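Local coordinates for Non-structural protein 3 (Porcine deltacoronavirus, PDB 6LN0) that probably cleaves the viral polyprotein through its papain-like protease domain and, through its macro domain, probably binds ADP-ribose, at residues T237-W242 and P292-A297; L250-K254 and Y287-N291; V266-Q270 and Y284-L288; N271-Q275 and K375-A379. All coordinates share one frame; numbering follows the deposited sequence.

Contact 1: residues T237-W242 and P292-A297; sequences TCHHKW and PNRFVA
W242 and V296 form the tight end of this contact. CG1 of V296 sits 3.1 Å above the plane of the W242 indole, offset toward the rim, and approaches CZ2 of W242 to 3.6 Å. On the opposite side of that plane H240 ND1 is similarly close, so methyl and imidazole flank the indole rim. CB of W242 points at the helix, and chi1 -49°, with CG beside the backbone N, brings the indole against V296; the same CB packs on CG of P292 at 3.8 Å. At the other end A297 offers its methyl to two residues: CB of T237 lies 3.7 Å from A297 CB, and SG of C238 is equally close to that A297 CB.

Between these apolar patches N293 supplies the polar link. Its ND2 donates to C238 O over 2.8 Å, from above the carbonyl plane, in a bond bent to 147°. The amide stands almost upright to the indole and brings OD1 to the indole edge at CD1. C238 and N293 are partly exposed; H239, inside the type I turn T237-H240, and K241, just after it, are exposed, their CB atoms pointing away from the helix.

The loop joins helix 228-237 to strand 244-247 while lying against the first turn of helix 293-302. L253 of strand 250-253 touches both W242 and V296, Y234 backs A297, and R294 forms a salt bridge with E286 of helix 278-287.

Contact 2: residues L250-K254 and Y287-N291; sequences LMHLK and YLNGN
The carbonyl oxygen of M251 is gripped twice: Y287 OH donates to it over 3.0 Å, and Q270 NE2 of helix 260-270 donates as well. The phenol comes from above the carbonyl plane, 43° out of it, with a C=O...O angle of 126°. Y287 gets there because its CG is anti to the backbone N (chi1 172°), which sends the ring away from its own helix toward the strand. M251 O lies at the ring edge, close to the plane. Beyond it, CB of L253 stands 3.6 Å from the same hydroxyl, and CD1 of L253 meets the ring edge at CE2.

M251 sends its side chain the other way, sliding past the tyrosine in the opposite direction. Its CG passes CE1 of Y287 at 4.1 Å, and CB touches CD2 of L288 at 4.0 Å. Two bends, at chi2 and chi3, then fold the thioether so that CE reaches the backbone of the turn, 3.1 Å from L288 O. V244 and R246 of the adjoining strand also flank M251, and V244 reaches Y287 too.

On the helix side the chain reverses through a type I turn from Y287 to G290, where G290 N donates to Y287 O over 3.1 Å. G290, with positive phi, closes helix 278-287 in a Schellman motif, and this capped helix end packs against the beta hairpin 244-247/250-253.

Contact 3: residues V266-Q270 and Y284-L288; sequences VNLFQ and YREYL
Q270 meets Y284 and L288 where helices 260-270 and 278-287 pack side by side, within what is probably the helical thumb of a papain-like protease. The glutamine can be followed outward. CB comes within 4.2 Å of Y284 OH, and CG, set beside the backbone N by chi1 -72°, moves in to 3.3 Å from that hydroxyl, at the edge of the phenol ring. The chain stays extended past CG, carrying CD toward CD2 of L288. There the amide splits its duties: OE1 lies 3.3 Å from CD2 of L288, while NE2 turns toward the ring edge of Y287 at CE1. The strongest partner of NE2 is M251 O on strand 250-253; it also makes a weak bond of 3.5 Å back to V266 O, one turn earlier in its own helix. These bonds hold the amide, whose plane stands nearly at right angles to the Y284 ring.

Two further pairs close the interface. One turn before Q270, V266 points its CG1 at Y287 from the opposite direction, 3.9 Å from CE1. F269 and Y284 form a T-shaped stack, the edge of F269 directed at the face of Y284, with centroids 5.7 Å apart and planes at 89°. F276, in the connection between the helices, stacks on F269 and meets Y284 edge-to-face, extending the aromatic cluster. The closest carbons of the F269-Y284 pair are CE1 of F269 and CZ of Y284, 4.2 Å apart.

Contact 4: residues N271-Q275 and K375-A379; sequences NTAYQ and KGAVA
Y274 and V378 carry the centre of this contact, their side chains meeting at an oblique angle with the phenol turned edge-on to the valine. CE2 of Y274 lies 4.1 Å from CG2 of V378, which is near the ring plane. With CG beside its own backbone N (chi1 -60°), the tyrosine runs from the loop toward the start of the strand, and its hydroxyl ends over the backbone there. OH makes a weak hydrogen bond of 3.3 Å to G376 O, again at the ring edge, and lies equally close to CA of A377. The end of the ring therefore meets strand backbone as well as the V378 side chain.

Two smaller pairs add to this, with T272 CG2, A273 CB and K375 CD all on one side of the phenol plane. T272 directs its CG2 methyl at the CG2 methyl of V378, but at 4.3 Å they barely touch. A273 faces K375, its CB 3.8 Å from CD of the lysine; past that point K375 bends at chi3 and chi4 and leads its amine away from the loop. A273 and K375 are both exposed, whereas V378 is buried and also packs on I317 and V321 of helix 313-322.

The loop is shaped by T272 OG1, which accepts from Y274 N over 3.3 Å in an almost straight bond (172°) and itself donates to F269 O. This ST turn follows helix 260-270 and presents Y274 to strand 376-383, an inner strand of the mixed sheet, in a docking of the inter-helix loop consistent with the thumb-to-palm junction of coronavirus papain-like proteases.

Overall arrangement
Contacts 1, 2 and 3 form one continuous cluster, with centres 7 Å apart for contacts 2 and 3 and 11 Å for contacts 1 and 2. Contacts 2 and 3 share Y287 and L288 and are further joined by a probable hydrogen bond of 3.0 Å between N267 ND2 and H252 ND1. Contact 1 links to contact 3 through a salt bridge of 2.6 Å between R294 NH1 and E286 OE2. Contact 4 lies at the far end, 25 Å from contact 1 but only 13 Å from contact 3, centre to centre, and meets contact 3 where CE2 of F269 touches CB of Y274 at 3.8 Å. Its strand belongs to the sheet that also includes strand 358-360, whose C360 binds zinc with C334, C335 and C363.

Contact 1: residues T237-W242 and P292-A297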
loop_
_atom_site.group_PDB
_atom_site.type_symbol
_atom_site.label_atom_id
_atom_site.label_comp_id
_atom_site.label_asym_id
_atom_site.label_seq_id
_atom_site.Cartn_x
_atom_site.Cartn_y
_atom_site.Cartn_z
ATOM N N THR A 237 7.891 11.729 7.494
ATOM C CA THR A 237 8.532 12.949 7.990
ATOM C C THR A 237 8.258 13.191 9.471
ATOM O O THR A 237 8.989 13.943 10.115
ATOM C CB THR A 237 8.080 14.156 7.153
ATOM O OG1 THR A 237 8.271 13.869 5.758
ATOM C CG2 THR A 237 8.867 15.413 7.503
ATOM N N CYS A 238 7.253 12.529 10.040
ATOM C CA CYS A 238 7.010 12.615 11.475
ATOM C C CYS A 238 8.164 12.068 12.304
ATOM O O CYS A 238 8.229 12.329 13.513
ATOM C CB CYS A 238 5.702 11.884 11.782
ATOM S SG CYS A 238 4.337 12.930 11.445
ATOM N N HIS A 239 9.078 11.333 11.683
ATOM C CA HIS A 239 10.214 10.762 12.392
ATOM C C HIS A 239 11.419 11.694 12.461
ATOM O O HIS A 239 12.344 11.432 13.240
ATOM C CB HIS A 239 10.624 9.429 11.744
ATOM C CG HIS A 239 9.600 8.353 11.910
ATOM N ND1 HIS A 239 9.756 7.314 12.800
ATOM C CD2 HIS A 239 8.393 8.170 11.324
ATOM C CE1 HIS A 239 8.697 6.530 12.745
ATOM N NE2 HIS A 239 7.854 7.030 11.861
ATOM N N HIS A 240 11.431 12.769 11.681
ATOM C CA HIS A 240 12.537 13.716 11.756
ATOM C C HIS A 240 12.597 14.355 13.133
ATOM O O HIS A 240 11.571 14.734 13.704
ATOM C CB HIS A 240 12.379 14.795 10.694
ATOM C CG HIS A 240 13.666 15.218 10.072
ATOM N ND1 HIS A 240 14.214 16.470 10.276
ATOM C CD2 HIS A 240 14.517 14.562 9.247
ATOM C CE1 HIS A 240 15.340 16.571 9.594
ATOM N NE2 HIS A 240 15.549 15.429 8.963
ATOM N N LYS A 241 13.801 14.467 13.675
ATOM C CA LYS A 241 13.996 15.177 14.939
ATOM C C LYS A 241 14.285 16.647 14.650
ATOM O O LYS A 241 15.136 16.964 13.814
ATOM C CB LYS A 241 15.124 14.538 15.763
ATOM C CG LYS A 241 14.940 13.010 15.994
ATOM C CD LYS A 241 15.654 12.503 17.270
ATOM C CE LYS A 241 15.782 10.964 17.310
ATOM N NZ LYS A 241 14.825 10.278 18.253
ATOM N N TRP A 242 13.549 17.538 15.305
ATOM C CA TRP A 242 13.778 18.974 15.197
ATOM C C TRP A 242 13.982 19.568 16.577
ATOM O O TRP A 242 13.638 18.964 17.596
ATOM C CB TRP A 242 12.605 19.722 14.560
ATOM C CG TRP A 242 12.050 19.180 13.293
ATOM C CD1 TRP A 242 10.927 18.419 13.162
ATOM C CD2 TRP A 242 12.544 19.403 11.962
ATOM N NE1 TRP A 242 10.703 18.140 11.839
ATOM C CE2 TRP A 242 11.681 18.730 11.081
ATOM C CE3 TRP A 242 13.631 20.095 11.433
ATOM C CZ2 TRP A 242 11.874 18.725 9.702
ATOM C CZ3 TRP A 242 13.823 20.086 10.062
ATOM C CH2 TRP A 242 12.948 19.410 9.213
ATOM N N PRO A 292 7.368 19.658 17.581
ATOM C CA PRO A 292 7.196 20.194 16.229
ATOM C C PRO A 292 6.942 19.133 15.162
ATOM O O PRO A 292 6.704 19.487 13.999
ATOM C CB PRO A 292 8.528 20.901 15.986
ATOM C CG PRO A 292 9.510 20.060 16.763
ATOM C CD PRO A 292 8.785 19.514 17.953
ATOM N N ASN A 293 6.961 17.850 15.506
ATOM C CA ASN A 293 7.138 16.829 14.483
ATOM C C ASN A 293 5.933 16.736 13.553
ATOM O O ASN A 293 6.083 16.787 12.328
ATOM C CB ASN A 293 7.431 15.484 15.138
ATOM C CG ASN A 293 8.890 15.338 15.497
ATOM O OD1 ASN A 293 9.544 16.306 15.887
ATOM N ND2 ASN A 293 9.416 14.128 15.353
ATOM N N ARG A 294 4.734 16.616 14.106
ATOM C CA ARG A 294 3.581 16.410 13.238
ATOM C C ARG A 294 3.300 17.653 12.398
ATOM O O ARG A 294 3.150 17.568 11.169
ATOM C CB ARG A 294 2.375 16.000 14.080
ATOM C CG ARG A 294 2.534 14.580 14.613
ATOM C CD ARG A 294 1.566 14.235 15.730
ATOM N NE ARG A 294 0.268 13.844 15.196
ATOM C CZ ARG A 294 -0.906 14.331 15.609
ATOM N NH1 ARG A 294 -0.962 15.219 16.588
ATOM N NH2 ARG A 294 -2.038 13.922 15.038
ATOM N N PHE A 295 3.271 18.823 13.045
ATOM C CA PHE A 295 2.951 20.073 12.361
ATOM C C PHE A 295 3.908 20.340 11.211
ATOM O O PHE A 295 3.482 20.709 10.115
ATOM C CB PHE A 295 2.994 21.211 13.374
ATOM C CG PHE A 295 2.520 22.529 12.851
ATOM C CD1 PHE A 295 1.275 22.646 12.248
ATOM C CD2 PHE A 295 3.289 23.669 13.015
ATOM C CE1 PHE A 295 0.812 23.866 11.796
ATOM C CE2 PHE A 295 2.832 24.914 12.566
ATOM C CZ PHE A 295 1.595 25.013 11.957
ATOM N N VAL A 296 5.203 20.136 11.435
ATOM C CA VAL A 296 6.201 20.368 10.396
ATOM C C VAL A 296 6.066 19.352 9.275
ATOM O O VAL A 296 6.218 19.686 8.090
ATOM C CB VAL A 296 7.617 20.339 11.007
ATOM C CG1 VAL A 296 8.639 20.362 9.915
ATOM C CG2 VAL A 296 7.823 21.554 11.926
ATOM N N ALA A 297 5.833 18.085 9.630
ATOM C CA ALA A 297 5.642 17.058 8.611
ATOM C C ALA A 297 4.419 17.370 7.756
ATOM O O ALA A 297 4.450 17.239 6.525
ATOM C CB ALA A 297 5.511 15.685 9.266
#

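Contact 2: residues L250-K254 and Y287-N291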
loop_
_atom_site.group_PDB
_atom_site.type_symbol
_atom_site.label_atom_id
_atom_site.label_comp_id
_atom_site.label_asym_id
_atom_site.label_seq_id
_atom_site.Cartn_x
_atom_site.Cartn_y
_atom_site.Cartn_z
ATOM N N LEU A 250 8.113 34.260 20.115
ATOM C CA LEU A 250 7.516 33.173 19.350
ATOM C C LEU A 250 8.336 31.892 19.487
ATOM O O LEU A 250 9.551 31.931 19.713
ATOM C CB LEU A 250 7.395 33.555 17.869
ATOM C CG LEU A 250 8.631 34.061 17.139
ATOM C CD1 LEU A 250 9.483 32.898 16.672
ATOM C CD2 LEU A 250 8.212 34.904 15.951
ATOM N N MET A 251 7.673 30.748 19.317
ATOM C CA MET A 251 8.369 29.458 19.281
ATOM C C MET A 251 8.977 29.268 17.890
ATOM O O MET A 251 8.255 29.181 16.895
ATOM C CB MET A 251 7.412 28.328 19.650
ATOM C CG MET A 251 8.088 26.965 19.797
ATOM S SD MET A 251 9.064 26.752 21.312
ATOM C CE MET A 251 7.788 26.382 22.504
ATOM N N HIS A 252 10.303 29.243 17.815
ATOM C CA HIS A 252 11.042 29.242 16.561
ATOM C C HIS A 252 11.535 27.843 16.229
ATOM O O HIS A 252 11.878 27.056 17.114
ATOM C CB HIS A 252 12.250 30.185 16.636
ATOM C CG HIS A 252 13.157 30.112 15.443
ATOM N ND1 HIS A 252 12.810 30.623 14.211
ATOM C CD2 HIS A 252 14.402 29.598 15.294
ATOM C CE1 HIS A 252 13.794 30.421 13.351
ATOM N NE2 HIS A 252 14.771 29.796 13.982
ATOM N N LEU A 253 11.619 27.554 14.941
ATOM C CA LEU A 253 12.071 26.251 14.483
ATOM C C LEU A 253 13.527 26.398 14.074
ATOM O O LEU A 253 13.819 26.969 13.019
ATOM C CB LEU A 253 11.211 25.736 13.331
ATOM C CG LEU A 253 11.590 24.374 12.749
ATOM C CD1 LEU A 253 11.123 23.238 13.642
ATOM C CD2 LEU A 253 11.023 24.209 11.364
ATOM N N LYS A 254 14.426 25.854 14.907
ATOM C CA LYS A 254 15.871 25.991 14.719
ATOM C C LYS A 254 16.281 25.601 13.304
ATOM O O LYS A 254 15.814 24.600 12.758
ATOM C CB LYS A 254 16.619 25.126 15.750
ATOM C CG LYS A 254 18.156 25.181 15.656
ATOM C CD LYS A 254 18.858 24.630 16.922
ATOM C CE LYS A 254 18.868 25.641 18.082
ATOM N NZ LYS A 254 19.819 25.308 19.198
ATOM N N TYR A 287 3.321 21.735 18.398
ATOM C CA TYR A 287 4.490 22.536 18.051
ATOM C C TYR A 287 4.741 23.629 19.085
ATOM O O TYR A 287 5.871 23.807 19.556
ATOM C CB TYR A 287 4.299 23.138 16.655
ATOM C CG TYR A 287 5.340 24.157 16.223
ATOM C CD1 TYR A 287 5.244 25.502 16.595
ATOM C CD2 TYR A 287 6.397 23.787 15.409
ATOM C CE1 TYR A 287 6.192 26.426 16.185
ATOM C CE2 TYR A 287 7.335 24.717 14.991
ATOM C CZ TYR A 287 7.228 26.016 15.384
ATOM O OH TYR A 287 8.178 26.912 14.962
ATOM N N LEU A 288 3.693 24.368 19.459
ATOM C CA LEU A 288 3.878 25.473 20.395
ATOM C C LEU A 288 4.307 25.004 21.778
ATOM O O LEU A 288 4.706 25.839 22.599
ATOM C CB LEU A 288 2.598 26.298 20.516
ATOM C CG LEU A 288 2.296 27.324 19.422
ATOM C CD1 LEU A 288 1.048 28.133 19.794
ATOM C CD2 LEU A 288 3.478 28.241 19.134
ATOM N N ASN A 289 4.244 23.700 22.050
ATOM C CA ASN A 289 4.638 23.152 23.338
ATOM C C ASN A 289 5.904 22.306 23.275
ATOM O O ASN A 289 6.302 21.745 24.298
ATOM C CB ASN A 289 3.489 22.326 23.928
ATOM C CG ASN A 289 2.381 23.199 24.489
ATOM O OD1 ASN A 289 2.482 24.429 24.483
ATOM N ND2 ASN A 289 1.320 22.573 24.969
ATOM N N GLY A 290 6.542 22.189 22.112
ATOM C CA GLY A 290 7.799 21.472 21.997
ATOM C C GLY A 290 7.768 20.208 21.166
ATOM O O GLY A 290 8.803 19.535 21.078
ATOM N N ASN A 291 6.616 19.846 20.560
ATOM C CA ASN A 291 6.507 18.692 19.663
ATOM C C ASN A 291 6.323 19.152 18.228
ATOM O O ASN A 291 5.228 19.012 17.668
ATOM C CB ASN A 291 5.323 17.788 19.999
ATOM C CG ASN A 291 5.298 17.369 21.427
ATOM O OD1 ASN A 291 5.969 17.968 22.268
ATOM N ND2 ASN A 291 4.511 16.320 21.726
#

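Contact 3: residues V266-Q270 and Y284-L288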
loop_
_atom_site.group_PDB
_atom_site.type_symbol
_atom_site.label_atom_id
_atom_site.label_comp_id
_atom_site.label_asym_id
_atom_site.label_seq_id
_atom_site.Cartn_x
_atom_site.Cartn_y
_atom_site.Cartn_z
ATOM N N VAL A 266 5.862 29.783 9.504
ATOM C CA VAL A 266 5.289 29.637 10.844
ATOM C C VAL A 266 5.522 30.867 11.710
ATOM O O VAL A 266 4.717 31.163 12.606
ATOM C CB VAL A 266 5.856 28.375 11.519
ATOM C CG1 VAL A 266 5.160 28.133 12.856
ATOM C CG2 VAL A 266 5.685 27.179 10.586
ATOM N N ASN A 267 6.629 31.581 11.502
ATOM C CA ASN A 267 6.877 32.729 12.362
ATOM C C ASN A 267 6.029 33.932 11.961
ATOM O O ASN A 267 5.503 34.627 12.832
ATOM C CB ASN A 267 8.362 33.067 12.372
ATOM C CG ASN A 267 9.160 32.044 13.157
ATOM O OD1 ASN A 267 8.590 31.288 13.972
ATOM N ND2 ASN A 267 10.465 31.984 12.905
ATOM N N LEU A 268 5.877 34.193 10.661
ATOM C CA LEU A 268 4.856 35.139 10.214
ATOM C C LEU A 268 3.489 34.770 10.780
ATOM O O LEU A 268 2.782 35.618 11.335
ATOM C CB LEU A 268 4.803 35.174 8.689
ATOM C CG LEU A 268 3.827 36.147 8.054
ATOM C CD1 LEU A 268 4.170 37.580 8.423
ATOM C CD2 LEU A 268 3.866 35.964 6.545
ATOM N N PHE A 269 3.110 33.492 10.664
ATOM C CA PHE A 269 1.778 33.088 11.094
ATOM C C PHE A 269 1.580 33.382 12.573
ATOM O O PHE A 269 0.527 33.886 12.980
ATOM C CB PHE A 269 1.520 31.596 10.804
ATOM C CG PHE A 269 0.147 31.157 11.210
ATOM C CD1 PHE A 269 -0.101 30.702 12.495
ATOM C CD2 PHE A 269 -0.918 31.297 10.342
ATOM C CE1 PHE A 269 -1.377 30.368 12.890
ATOM C CE2 PHE A 269 -2.202 30.963 10.733
ATOM C CZ PHE A 269 -2.428 30.482 11.999
ATOM N N GLN A 270 2.590 33.087 13.390
ATOM C CA GLN A 270 2.495 33.357 14.818
ATOM C C GLN A 270 2.246 34.831 15.116
ATOM O O GLN A 270 1.686 35.144 16.172
ATOM C CB GLN A 270 3.768 32.876 15.523
ATOM C CG GLN A 270 3.874 31.352 15.620
ATOM C CD GLN A 270 5.090 30.897 16.399
ATOM O OE1 GLN A 270 5.038 30.761 17.623
ATOM N NE2 GLN A 270 6.202 30.670 15.694
ATOM N N TYR A 284 -0.724 22.178 15.832
ATOM C CA TYR A 284 -0.046 23.435 16.121
ATOM C C TYR A 284 0.182 23.609 17.611
ATOM O O TYR A 284 1.257 24.044 18.029
ATOM C CB TYR A 284 -0.865 24.575 15.552
ATOM C CG TYR A 284 -0.348 25.955 15.776
ATOM C CD1 TYR A 284 0.888 26.348 15.287
ATOM C CD2 TYR A 284 -1.137 26.905 16.416
ATOM C CE1 TYR A 284 1.335 27.655 15.461
ATOM C CE2 TYR A 284 -0.701 28.208 16.588
ATOM C CZ TYR A 284 0.529 28.578 16.113
ATOM O OH TYR A 284 0.962 29.872 16.300
ATOM N N ARG A 285 -0.797 23.230 18.434
ATOM C CA ARG A 285 -0.573 23.310 19.871
ATOM C C ARG A 285 0.498 22.316 20.331
ATOM O O ARG A 285 1.180 22.569 21.329
ATOM C CB ARG A 285 -1.902 23.143 20.616
ATOM C CG ARG A 285 -2.768 24.423 20.511
ATOM C CD ARG A 285 -3.937 24.488 21.500
ATOM N NE ARG A 285 -4.809 23.314 21.429
ATOM C CZ ARG A 285 -6.088 23.305 21.804
ATOM N NH1 ARG A 285 -6.651 24.414 22.265
ATOM N NH2 ARG A 285 -6.806 22.191 21.713
ATOM N N GLU A 286 0.725 21.222 19.596
ATOM C CA GLU A 286 1.912 20.417 19.880
ATOM C C GLU A 286 3.177 21.221 19.619
ATOM O O GLU A 286 4.025 21.375 20.503
ATOM C CB GLU A 286 1.916 19.134 19.051
ATOM C CG GLU A 286 0.999 18.088 19.598
ATOM C CD GLU A 286 0.987 16.800 18.785
ATOM O OE1 GLU A 286 1.982 16.495 18.078
ATOM O OE2 GLU A 286 -0.030 16.077 18.875
ATOM N N TYR A 287 3.321 21.735 18.398
ATOM C CA TYR A 287 4.490 22.536 18.051
ATOM C C TYR A 287 4.741 23.629 19.085
ATOM O O TYR A 287 5.871 23.807 19.556
ATOM C CB TYR A 287 4.299 23.138 16.655
ATOM C CG TYR A 287 5.340 24.157 16.223
ATOM C CD1 TYR A 287 5.244 25.502 16.595
ATOM C CD2 TYR A 287 6.397 23.787 15.409
ATOM C CE1 TYR A 287 6.192 26.426 16.185
ATOM C CE2 TYR A 287 7.335 24.717 14.991
ATOM C CZ TYR A 287 7.228 26.016 15.384
ATOM O OH TYR A 287 8.178 26.912 14.962
ATOM N N LEU A 288 3.693 24.368 19.459
ATOM C CA LEU A 288 3.878 25.473 20.395
ATOM C C LEU A 288 4.307 25.004 21.778
ATOM O O LEU A 288 4.706 25.839 22.599
ATOM C CB LEU A 288 2.598 26.298 20.516
ATOM C CG LEU A 288 2.296 27.324 19.422
ATOM C CD1 LEU A 288 1.048 28.133 19.794
ATOM C CD2 LEU A 288 3.478 28.241 19.134
#

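Contact 4: residues N271-Q275 and K375-A379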
loop_
_atom_site.group_PDB
_atom_site.type_symbol
_atom_site.label_atom_id
_atom_site.label_comp_id
_atom_site.label_asym_id
_atom_site.label_seq_id
_atom_site.Cartn_x
_atom_site.Cartn_y
_atom_site.Cartn_z
ATOM N N ASN A 271 2.629 35.741 14.213
ATOM C CA ASN A 271 2.382 37.162 14.409
ATOM C C ASN A 271 1.104 37.642 13.745
ATOM O O ASN A 271 0.951 38.849 13.536
ATOM C CB ASN A 271 3.571 37.993 13.915
ATOM C CG ASN A 271 4.691 38.045 14.940
ATOM O OD1 ASN A 271 5.742 37.425 14.757
ATOM N ND2 ASN A 271 4.449 38.738 16.050
ATOM N N THR A 272 0.201 36.739 13.390
ATOM C CA THR A 272 -1.146 37.122 13.000
ATOM C C THR A 272 -2.122 36.707 14.095
ATOM O O THR A 272 -1.743 36.183 15.143
ATOM C CB THR A 272 -1.560 36.485 11.680
ATOM O OG1 THR A 272 -2.003 35.159 11.956
ATOM C CG2 THR A 272 -0.403 36.437 10.725
ATOM N N ALA A 273 -3.402 36.943 13.840
ATOM C CA ALA A 273 -4.428 36.682 14.832
ATOM C C ALA A 273 -5.297 35.495 14.456
ATOM O O ALA A 273 -6.346 35.291 15.073
ATOM C CB ALA A 273 -5.287 37.929 15.032
ATOM N N TYR A 274 -4.883 34.706 13.469
ATOM C CA TYR A 274 -5.713 33.648 12.916
ATOM C C TYR A 274 -5.735 32.440 13.845
ATOM O O TYR A 274 -4.824 32.235 14.647
ATOM C CB TYR A 274 -5.195 33.230 11.540
ATOM C CG TYR A 274 -5.165 34.331 10.499
ATOM C CD1 TYR A 274 -6.221 35.225 10.366
ATOM C CD2 TYR A 274 -4.079 34.467 9.646
ATOM C CE1 TYR A 274 -6.188 36.223 9.412
ATOM C CE2 TYR A 274 -4.029 35.452 8.696
ATOM C CZ TYR A 274 -5.088 36.335 8.571
ATOM O OH TYR A 274 -5.051 37.331 7.606
ATOM N N GLN A 275 -6.792 31.632 13.726
ATOM C CA GLN A 275 -6.920 30.390 14.484
ATOM C C GLN A 275 -7.161 29.218 13.536
ATOM O O GLN A 275 -8.138 29.216 12.783
ATOM C CB GLN A 275 -8.049 30.470 15.519
ATOM C CG GLN A 275 -8.383 29.076 16.078
ATOM C CD GLN A 275 -9.261 29.097 17.314
ATOM O OE1 GLN A 275 -10.080 30.000 17.502
ATOM N NE2 GLN A 275 -9.103 28.083 18.162
ATOM N N LYS A 375 -9.697 40.775 11.146
ATOM C CA LYS A 375 -8.632 41.298 11.996
ATOM C C LYS A 375 -7.398 41.742 11.225
ATOM O O LYS A 375 -6.683 42.638 11.680
ATOM C CB LYS A 375 -8.236 40.245 13.040
ATOM C CG LYS A 375 -9.440 39.595 13.715
ATOM C CD LYS A 375 -9.039 38.698 14.878
ATOM C CE LYS A 375 -9.679 39.158 16.200
ATOM N NZ LYS A 375 -11.184 39.075 16.249
ATOM N N GLY A 376 -7.143 41.163 10.061
ATOM C CA GLY A 376 -6.047 41.610 9.230
ATOM C C GLY A 376 -5.999 40.796 7.958
ATOM O O GLY A 376 -6.906 40.020 7.660
ATOM N N ALA A 377 -4.917 40.971 7.208
ATOM C CA ALA A 377 -4.759 40.228 5.969
ATOM C C ALA A 377 -3.279 40.016 5.693
ATOM O O ALA A 377 -2.463 40.896 5.978
ATOM C CB ALA A 377 -5.420 40.960 4.799
ATOM N N VAL A 378 -2.940 38.836 5.162
ATOM C CA VAL A 378 -1.604 38.534 4.667
ATOM C C VAL A 378 -1.590 38.779 3.173
ATOM O O VAL A 378 -2.503 38.353 2.464
ATOM C CB VAL A 378 -1.191 37.081 4.967
ATOM C CG1 VAL A 378 0.062 36.717 4.173
ATOM C CG2 VAL A 378 -0.969 36.889 6.448
ATOM N N ALA A 379 -0.546 39.441 2.684
ATOM C CA ALA A 379 -0.377 39.684 1.260
ATOM C C ALA A 379 0.913 39.029 0.810
ATOM O O ALA A 379 1.897 39.022 1.553
ATOM C CB ALA A 379 -0.337 41.187 0.945
#